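Side-chain contacts in arginase, mitochondrial (Medicago truncatula, PDB 6VSS), which hydrolyses L-arginine to urea and L-ornithine, and agmatine to urea and putrescine, using two manganese ions in each subunit of a homohexamer: residues N33-A38 and R125-D130; S65-P70 and K143-E148; G117-E122 and A135-E140. All blocks are in the same frame, centred on the assembly; numbering follows the deposited sequence.

Interaction 1: residues N33-A38 and R125-D130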
loop_
_atom_site.group_PDB
_atom_site.type_symbol
_atom_site.label_atom_id
_atom_site.label_comp_id
_atom_site.label_asym_id
_atom_site.label_seq_id
_atom_site.Cartn_x
_atom_site.Cartn_y
_atom_site.Cartn_z
ATOM N N ASN B 33 21.960 -11.173 -36.208
ATOM C CA ASN B 33 21.909 -12.593 -36.637
ATOM C C ASN B 33 22.431 -13.536 -35.553
ATOM O O ASN B 33 21.777 -14.561 -35.263
ATOM C CB ASN B 33 22.734 -12.823 -37.905
ATOM C CG ASN B 33 22.198 -11.996 -39.043
ATOM O OD1 ASN B 33 21.024 -11.651 -39.047
ATOM N ND2 ASN B 33 23.027 -11.683 -40.012
ATOM N N ARG B 34 23.601 -13.214 -35.015
ATOM C CA ARG B 34 24.354 -14.053 -34.057
ATOM C C ARG B 34 23.577 -14.139 -32.730
ATOM O O ARG B 34 23.452 -15.268 -32.120
ATOM C CB ARG B 34 25.748 -13.426 -33.879
ATOM C CG ARG B 34 26.532 -13.239 -35.175
ATOM C CD ARG B 34 28.051 -13.191 -35.040
ATOM N NE ARG B 34 28.679 -14.302 -34.298
ATOM C CZ ARG B 34 29.086 -15.460 -34.809
ATOM N NH1 ARG B 34 28.978 -15.721 -36.104
ATOM N NH2 ARG B 34 29.620 -16.364 -34.006
ATOM N N VAL B 35 23.081 -13.007 -32.251
ATOM C CA VAL B 35 22.407 -13.011 -30.908
ATOM C C VAL B 35 21.069 -13.755 -31.042
ATOM O O VAL B 35 20.677 -14.469 -30.137
ATOM C CB VAL B 35 22.242 -11.609 -30.307
ATOM C CG1 VAL B 35 21.333 -11.657 -29.075
ATOM C CG2 VAL B 35 23.600 -11.000 -29.947
ATOM N N ILE B 36 20.387 -13.582 -32.154
ATOM C CA ILE B 36 19.083 -14.256 -32.403
ATOM C C ILE B 36 19.333 -15.770 -32.497
ATOM O O ILE B 36 18.623 -16.529 -31.770
ATOM C CB ILE B 36 18.407 -13.694 -33.660
ATOM C CG1 ILE B 36 17.881 -12.292 -33.388
ATOM C CG2 ILE B 36 17.337 -14.649 -34.154
ATOM C CD1 ILE B 36 17.157 -11.674 -34.561
ATOM N N ASP B 37 20.282 -16.187 -33.331
ATOM C CA ASP B 37 20.743 -17.597 -33.403
ATOM C C ASP B 37 20.953 -18.185 -32.008
ATOM O O ASP B 37 20.538 -19.325 -31.734
ATOM C CB ASP B 37 22.117 -17.702 -34.073
ATOM C CG ASP B 37 22.385 -19.064 -34.683
ATOM O OD1 ASP B 37 21.746 -20.056 -34.263
ATOM O OD2 ASP B 37 23.197 -19.113 -35.632
ATOM N N ALA B 38 21.732 -17.497 -31.198
ATOM C CA ALA B 38 22.051 -17.940 -29.820
ATOM C C ALA B 38 20.770 -18.035 -28.999
ATOM O O ALA B 38 20.647 -18.940 -28.167
ATOM C CB ALA B 38 23.011 -16.989 -29.182
ATOM N N ARG B 125 16.116 -6.753 -28.738
ATOM C CA ARG B 125 15.760 -5.352 -29.105
ATOM C C ARG B 125 17.052 -4.540 -28.989
ATOM O O ARG B 125 17.330 -3.742 -29.876
ATOM C CB ARG B 125 14.693 -4.729 -28.192
ATOM C CG ARG B 125 13.259 -4.946 -28.656
ATOM C CD ARG B 125 12.132 -4.329 -27.829
ATOM N NE ARG B 125 12.138 -2.877 -27.582
ATOM C CZ ARG B 125 11.872 -1.910 -28.478
ATOM N NH1 ARG B 125 11.870 -0.643 -28.100
ATOM N NH2 ARG B 125 11.644 -2.194 -29.748
ATOM N N ASP B 126 17.818 -4.748 -27.922
ATOM C CA ASP B 126 19.065 -3.972 -27.668
ATOM C C ASP B 126 20.132 -4.215 -28.763
ATOM O O ASP B 126 21.145 -3.571 -28.675
ATOM C CB ASP B 126 19.678 -4.244 -26.281
ATOM C CG ASP B 126 20.845 -3.300 -25.968
ATOM O OD1 ASP B 126 20.689 -2.086 -26.173
ATOM O OD2 ASP B 126 21.917 -3.777 -25.581
ATOM N N CYS B 127 19.966 -5.137 -29.710
ATOM C CA CYS B 127 20.866 -5.322 -30.888
ATOM C C CYS B 127 20.361 -4.501 -32.072
ATOM O O CYS B 127 20.943 -4.617 -33.177
ATOM C CB CYS B 127 20.893 -6.757 -31.376
ATOM S SG CYS B 127 21.563 -7.855 -30.128
ATOM N N GLY B 128 19.260 -3.784 -31.851
ATOM C CA GLY B 128 18.620 -2.888 -32.825
ATOM C C GLY B 128 17.710 -3.635 -33.762
ATOM O O GLY B 128 17.463 -3.113 -34.843
ATOM N N VAL B 129 17.169 -4.779 -33.342
ATOM C CA VAL B 129 16.233 -5.582 -34.176
ATOM C C VAL B 129 14.883 -4.852 -34.261
ATOM O O VAL B 129 14.392 -4.405 -33.230
ATOM C CB VAL B 129 16.102 -7.012 -33.620
ATOM C CG1 VAL B 129 15.098 -7.837 -34.412
ATOM C CG2 VAL B 129 17.442 -7.734 -33.567
ATOM N N ASP B 130 14.284 -4.783 -35.447
ATOM C CA ASP B 130 12.996 -4.078 -35.696
ATOM C C ASP B 130 11.865 -5.012 -35.258
ATOM O O ASP B 130 12.134 -6.227 -35.091
ATOM C CB ASP B 130 12.860 -3.614 -37.150
ATOM C CG ASP B 130 13.001 -4.726 -38.177
ATOM O OD1 ASP B 130 12.041 -5.458 -38.381
ATOM O OD2 ASP B 130 14.101 -4.875 -38.732
#
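With SG trans to the carbonyl carbon (chi1 -63°), Cys-127 sends its sulfur to Val-35, while Ile-36, fully extended about its second torsion (chi2 -178°), carries CD1 to Val-129. The two pairs join the long helix 25-57 to the Schellman motif that closes helix 121-125. In it Gly-128 takes positive phi (83°), and its N bonds back to Arg-125 O at 2.8 Å, turning the chain so that Cys-127 and Val-129, on either side of the glycine in sequence, both face helix 25-57. A helix end thus presents apolar groups to a neighbouring helix: no hydrogen bond crosses the contact, and all four touching residues are buried. Polar anchoring is left to the flanks, where Asn-33 OD1 is hydrogen-bonded to Arg-133 NH2 and Asp-126 OD2 forms salt bridges with Arg-46 and Lys-50 of the second subunit. Phe-42 of that subunit also packs on Val-35, placing the contact beside a subunit interface. The isoleucine and valine meet tip to tip, Ile-36 CD1 to Val-129 CG2 at 4.1 Å. The sulfur instead sits over the fork of the valine, with Val-35 CB and CG2 each 3.8 Å from Cys-127 SG.

Interaction 2: residues S65-P70 and K143-E148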
loop_
_atom_site.group_PDB
_atom_site.type_symbol
_atom_site.label_atom_id
_atom_site.label_comp_id
_atom_site.label_asym_id
_atom_site.label_seq_id
_atom_site.Cartn_x
_atom_site.Cartn_y
_atom_site.Cartn_z
ATOM N N SER B 65 3.446 -26.290 -22.091
ATOM C CA SER B 65 4.872 -25.894 -22.052
ATOM C C SER B 65 4.985 -24.368 -22.060
ATOM O O SER B 65 4.510 -23.712 -23.044
ATOM C CB SER B 65 5.576 -26.537 -23.202
ATOM O OG SER B 65 5.249 -27.915 -23.166
ATOM N N LEU B 66 5.461 -23.806 -20.930
ATOM C CA LEU B 66 5.491 -22.354 -20.732
ATOM C C LEU B 66 6.612 -21.791 -21.588
ATOM O O LEU B 66 7.763 -22.151 -21.400
ATOM C CB LEU B 66 5.685 -22.046 -19.250
ATOM C CG LEU B 66 4.686 -22.733 -18.337
ATOM C CD1 LEU B 66 4.722 -22.167 -16.920
ATOM C CD2 LEU B 66 3.315 -22.582 -18.910
ATOM N N LEU B 67 6.260 -20.865 -22.459
ATOM C CA LEU B 67 7.197 -19.971 -23.186
ATOM C C LEU B 67 6.856 -18.532 -22.823
ATOM O O LEU B 67 5.729 -18.084 -23.129
ATOM C CB LEU B 67 7.074 -20.277 -24.689
ATOM C CG LEU B 67 8.014 -19.505 -25.597
ATOM C CD1 LEU B 67 9.402 -20.133 -25.575
ATOM C CD2 LEU B 67 7.473 -19.446 -27.015
ATOM N N GLY B 68 7.754 -17.881 -22.085
ATOM C CA GLY B 68 7.740 -16.453 -21.770
ATOM C C GLY B 68 8.115 -15.605 -22.976
ATOM O O GLY B 68 9.095 -15.947 -23.719
ATOM N N VAL B 69 7.323 -14.543 -23.180
ATOM C CA VAL B 69 7.636 -13.454 -24.145
ATOM C C VAL B 69 7.481 -12.148 -23.374
ATOM O O VAL B 69 6.396 -11.557 -23.361
ATOM C CB VAL B 69 6.743 -13.562 -25.387
ATOM C CG1 VAL B 69 7.164 -12.557 -26.438
ATOM C CG2 VAL B 69 6.722 -14.983 -25.941
ATOM N N PRO B 70 8.562 -11.774 -22.631
ATOM C CA PRO B 70 8.600 -10.575 -21.791
ATOM C C PRO B 70 8.781 -9.287 -22.617
ATOM O O PRO B 70 9.824 -8.747 -22.644
ATOM C CB PRO B 70 9.809 -10.846 -20.900
ATOM C CG PRO B 70 10.727 -11.670 -21.805
ATOM C CD PRO B 70 9.790 -12.588 -22.540
ATOM N N LYS B 143 7.402 -22.362 -32.687
ATOM C CA LYS B 143 7.545 -23.526 -33.599
ATOM C C LYS B 143 8.518 -24.542 -32.995
ATOM O O LYS B 143 8.245 -25.771 -33.125
ATOM C CB LYS B 143 7.989 -23.052 -34.994
ATOM C CG LYS B 143 6.934 -22.282 -35.766
ATOM C CD LYS B 143 7.311 -21.956 -37.228
ATOM C CE LYS B 143 6.146 -21.291 -37.930
ATOM N NZ LYS B 143 6.446 -20.917 -39.328
ATOM N N LEU B 144 9.586 -24.048 -32.351
ATOM C CA LEU B 144 10.586 -24.880 -31.655
ATOM C C LEU B 144 9.891 -25.667 -30.526
ATOM O O LEU B 144 10.234 -26.846 -30.404
ATOM C CB LEU B 144 11.780 -24.030 -31.177
ATOM C CG LEU B 144 12.689 -23.483 -32.297
ATOM C CD1 LEU B 144 13.628 -22.394 -31.810
ATOM C CD2 LEU B 144 13.524 -24.600 -32.952
ATOM N N VAL B 145 8.899 -25.111 -29.810
ATOM C CA VAL B 145 8.151 -25.893 -28.763
ATOM C C VAL B 145 7.243 -26.928 -29.456
ATOM O O VAL B 145 7.213 -28.117 -29.081
ATOM C CB VAL B 145 7.354 -24.971 -27.814
ATOM C CG1 VAL B 145 6.542 -25.753 -26.797
ATOM C CG2 VAL B 145 8.257 -23.992 -27.118
ATOM N N MET B 146 6.579 -26.510 -30.513
ATOM C CA MET B 146 5.568 -27.343 -31.197
ATOM C C MET B 146 6.269 -28.529 -31.844
ATOM O O MET B 146 5.625 -29.603 -31.898
ATOM C CB MET B 146 4.821 -26.549 -32.265
ATOM C CG MET B 146 3.964 -25.479 -31.673
ATOM S SD MET B 146 2.922 -24.678 -32.898
ATOM C CE MET B 146 1.740 -26.009 -33.121
ATOM N N ASP B 147 7.511 -28.333 -32.284
ATOM C CA ASP B 147 8.270 -29.392 -32.985
ATOM C C ASP B 147 8.629 -30.495 -32.007
ATOM O O ASP B 147 8.956 -31.592 -32.507
ATOM C CB ASP B 147 9.614 -28.923 -33.556
ATOM C CG ASP B 147 9.501 -28.257 -34.908
ATOM O OD1 ASP B 147 8.419 -28.369 -35.542
ATOM O OD2 ASP B 147 10.465 -27.558 -35.268
ATOM N N GLU B 148 8.638 -30.203 -30.699
ATOM C CA GLU B 148 8.959 -31.202 -29.659
ATOM C C GLU B 148 7.691 -31.832 -29.085
ATOM O O GLU B 148 7.482 -31.689 -27.904
ATOM C CB GLU B 148 9.765 -30.520 -28.547
ATOM C CG GLU B 148 11.211 -30.315 -28.930
ATOM C CD GLU B 148 11.996 -31.608 -29.054
ATOM O OE1 GLU B 148 11.575 -32.635 -28.476
ATOM O OE2 GLU B 148 13.008 -31.579 -29.753
#
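The hydroxyl of Ser-65 is hydrogen-bonded to the carbonyl O of Thr-63, two residues back on its own strand, and leaves the CB of the serine to meet Val-145. The torsion explains this division: OG lies beside the backbone N and opposite the carbonyl carbon (chi1 -51°), turned toward the preceding part of the strand. Ser-65 CB then rests against Val-145 CG1 at 3.8 Å. The other branch of the same valine serves a second residue, since Val-145 CG2 lies 4.3 Å from Leu-67 CD1. Ser-65 and Leu-67 stand two positions apart on strand 63-69 and so offer the same face of the sheet, and the fork of Val-145 spans both.

The setting is the parallel alpha/beta sheet of the arginase fold. Helix 131-146 belongs to a beta-alpha-beta crossover from strand 113-118 to strand 151-157, and strand 63-69 runs between these two in the sheet, so the crossing helix packs on the strand it passes over. Leu-67 also touches Ser-141 and Val-142 one turn earlier on this helix, and Ile-43 of helix 25-57. Salt bridges tie Lys-143 and Asp-147 to Glu-172 and Lys-173 of helix 163-174, and Glu-148 to Arg-55 of helix 25-57.

No hydrogen bond joins the two segments. The chemistry implies that a small polar residue can serve an apolar interface when its hydroxyl is spent on its own strand and only carbon is presented to the helix.

Interaction 3: residues G117-E122 and A135-E140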
loop_
_atom_site.group_PDB
_atom_site.type_symbol
_atom_site.label_atom_id
_atom_site.label_comp_id
_atom_site.label_asym_id
_atom_site.label_seq_id
_atom_site.Cartn_x
_atom_site.Cartn_y
_atom_site.Cartn_z
ATOM N N GLY B 117 11.014 -21.695 -21.234
ATOM C CA GLY B 117 11.744 -20.495 -20.790
ATOM C C GLY B 117 11.277 -19.241 -21.496
ATOM O O GLY B 117 10.188 -19.257 -22.021
ATOM N N ASP B 118 12.078 -18.179 -21.430
ATOM C CA ASP B 118 11.709 -16.836 -21.860
ATOM C C ASP B 118 12.518 -16.554 -23.120
ATOM O O ASP B 118 13.724 -16.807 -23.121
ATOM C CB ASP B 118 11.957 -15.815 -20.749
ATOM C CG ASP B 118 10.981 -15.891 -19.600
ATOM O OD1 ASP B 118 10.131 -16.770 -19.601
ATOM O OD2 ASP B 118 11.075 -15.050 -18.720
ATOM N N VAL B 119 11.859 -16.080 -24.164
ATOM C CA VAL B 119 12.545 -15.383 -25.283
ATOM C C VAL B 119 13.131 -14.088 -24.721
ATOM O O VAL B 119 12.361 -13.247 -24.264
ATOM C CB VAL B 119 11.602 -15.044 -26.441
ATOM C CG1 VAL B 119 12.347 -14.260 -27.531
ATOM C CG2 VAL B 119 10.920 -16.295 -26.985
ATOM N N PRO B 120 14.469 -13.887 -24.822
ATOM C CA PRO B 120 15.157 -12.694 -24.306
ATOM C C PRO B 120 14.966 -11.437 -25.164
ATOM O O PRO B 120 15.884 -10.965 -25.913
ATOM C CB PRO B 120 16.627 -13.137 -24.299
ATOM C CG PRO B 120 16.725 -14.109 -25.448
ATOM C CD PRO B 120 15.393 -14.834 -25.463
ATOM N N ILE B 121 13.758 -10.885 -25.032
ATOM C CA ILE B 121 13.243 -9.769 -25.863
ATOM C C ILE B 121 14.178 -8.554 -25.720
ATOM O O ILE B 121 14.602 -7.983 -26.757
ATOM C CB ILE B 121 11.792 -9.449 -25.444
ATOM C CG1 ILE B 121 10.857 -10.633 -25.704
ATOM C CG2 ILE B 121 11.314 -8.185 -26.149
ATOM C CD1 ILE B 121 10.776 -11.036 -27.179
ATOM N N GLU B 122 14.452 -8.157 -24.476
ATOM C CA GLU B 122 15.256 -6.951 -24.148
ATOM C C GLU B 122 16.616 -7.048 -24.860
ATOM O O GLU B 122 17.000 -6.103 -25.560
ATOM C CB GLU B 122 15.377 -6.802 -22.619
ATOM C CG GLU B 122 16.393 -5.748 -22.147
ATOM C CD GLU B 122 16.481 -5.411 -20.639
ATOM O OE1 GLU B 122 16.238 -6.278 -19.759
ATOM O OE2 GLU B 122 16.851 -4.268 -20.320
ATOM N N ALA B 135 8.875 -10.122 -34.084
ATOM C CA ALA B 135 7.677 -10.974 -34.239
ATOM C C ALA B 135 8.079 -12.331 -34.845
ATOM O O ALA B 135 7.611 -13.361 -34.348
ATOM C CB ALA B 135 6.684 -10.255 -35.095
ATOM N N ASN B 136 8.956 -12.307 -35.846
ATOM C CA ASN B 136 9.454 -13.535 -36.506
ATOM C C ASN B 136 10.160 -14.414 -35.474
ATOM O O ASN B 136 9.967 -15.599 -35.485
ATOM C CB ASN B 136 10.363 -13.186 -37.684
ATOM C CG ASN B 136 9.594 -12.896 -38.955
ATOM O OD1 ASN B 136 8.395 -13.110 -39.026
ATOM N ND2 ASN B 136 10.272 -12.398 -39.965
ATOM N N VAL B 137 10.950 -13.805 -34.599
ATOM C CA VAL B 137 11.705 -14.553 -33.560
ATOM C C VAL B 137 10.710 -15.171 -32.563
ATOM O O VAL B 137 10.946 -16.315 -32.118
ATOM C CB VAL B 137 12.732 -13.647 -32.851
ATOM C CG1 VAL B 137 13.151 -14.254 -31.528
ATOM C CG2 VAL B 137 13.946 -13.369 -33.735
ATOM N N ILE B 138 9.618 -14.481 -32.241
ATOM C CA ILE B 138 8.586 -15.036 -31.311
ATOM C C ILE B 138 7.926 -16.256 -31.981
ATOM O O ILE B 138 7.732 -17.305 -31.313
ATOM C CB ILE B 138 7.574 -13.949 -30.935
ATOM C CG1 ILE B 138 8.201 -12.920 -29.983
ATOM C CG2 ILE B 138 6.342 -14.571 -30.325
ATOM C CD1 ILE B 138 7.469 -11.565 -29.964
ATOM N N SER B 139 7.627 -16.156 -33.273
ATOM C CA SER B 139 7.002 -17.263 -34.058
ATOM C C SER B 139 7.936 -18.483 -34.055
ATOM O O SER B 139 7.440 -19.617 -33.870
ATOM C CB SER B 139 6.664 -16.861 -35.485
ATOM O OG SER B 139 5.660 -15.857 -35.515
ATOM N N GLU B 140 9.221 -18.281 -34.388
ATOM C CA GLU B 140 10.206 -19.397 -34.434
ATOM C C GLU B 140 10.229 -20.061 -33.065
ATOM O O GLU B 140 10.158 -21.278 -33.004
ATOM C CB GLU B 140 11.596 -18.902 -34.785
ATOM C CG GLU B 140 11.715 -18.344 -36.185
ATOM C CD GLU B 140 11.326 -19.283 -37.310
ATOM O OE1 GLU B 140 11.500 -20.504 -37.146
ATOM O OE2 GLU B 140 10.819 -18.791 -38.339
#
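Apolar contacts alone join Val-119 and Ile-121 to Val-137 and Ile-138, where the chain leaving strand 113-118 in the alpha/beta fold of arginase comes back against its own connecting helix. Val-119 and Val-137 cross obliquely and touch through one methyl each, CG1 of Val-119 lying 4.1 Å from CG1 of Val-137. In both valines this methyl is trans to the backbone N (chi1 177° in Val-119 and 161° in Val-137). All four residues are buried. Around them, Ile-36 of helix 25-57 packs on Val-137, and Leu-71 lies against both isoleucines.

Backbone bonds set the position of the first segment. Val-119 is still tied to the neighbouring strand by a backbone bond from its N to the carbonyl of Gly-68. Next comes an inverse gamma turn centred on Pro-120, marked by a weak bond of 2.8 Å from Ile-121 N to Val-119 O. Pro-120 is also the N-cap residue of helix 121-125, so this tight bend converts strand into helix within a few residues and lets Val-119 and Ile-121 both reach helix 131-146.

Ionic bonds stay at the margin: Asp-118 is paired with Arg-89 of its own chain, and Glu-122 with Arg-89 of the second subunit. The catalytic metals are not far off, the side chain of Ile-138 being about 11 Å from that of the manganese ligand His-160. At this end of the contact the terminal methyl of one isoleucine meets the flank of the other, with Ile-121 CD1 4.2 Å from Ile-138 CG1.

Overall arrangement
Together the three contacts join one edge of the sheet, helix 131-146 and the loop before it to the outer helix 25-57. Interactions 2 and 3 both use helix 131-146, interaction 2 against strand 63-69 and interaction 3 against the chain leaving its neighbour, strand 113-118; their centres are 9 Å apart, and in sequence interaction 3 falls between the segments of interaction 2. Interaction 1 alternates along the chain with both. Its centre is 10 Å from that of interaction 3, which it meets through Ile-36 CG2 and Val-137 CG2 at 3.6 Å, and 18 Å from that of interaction 2. Interactions 1 and 3 also border the second subunit, so this apolar layer reaches a hexamer interface.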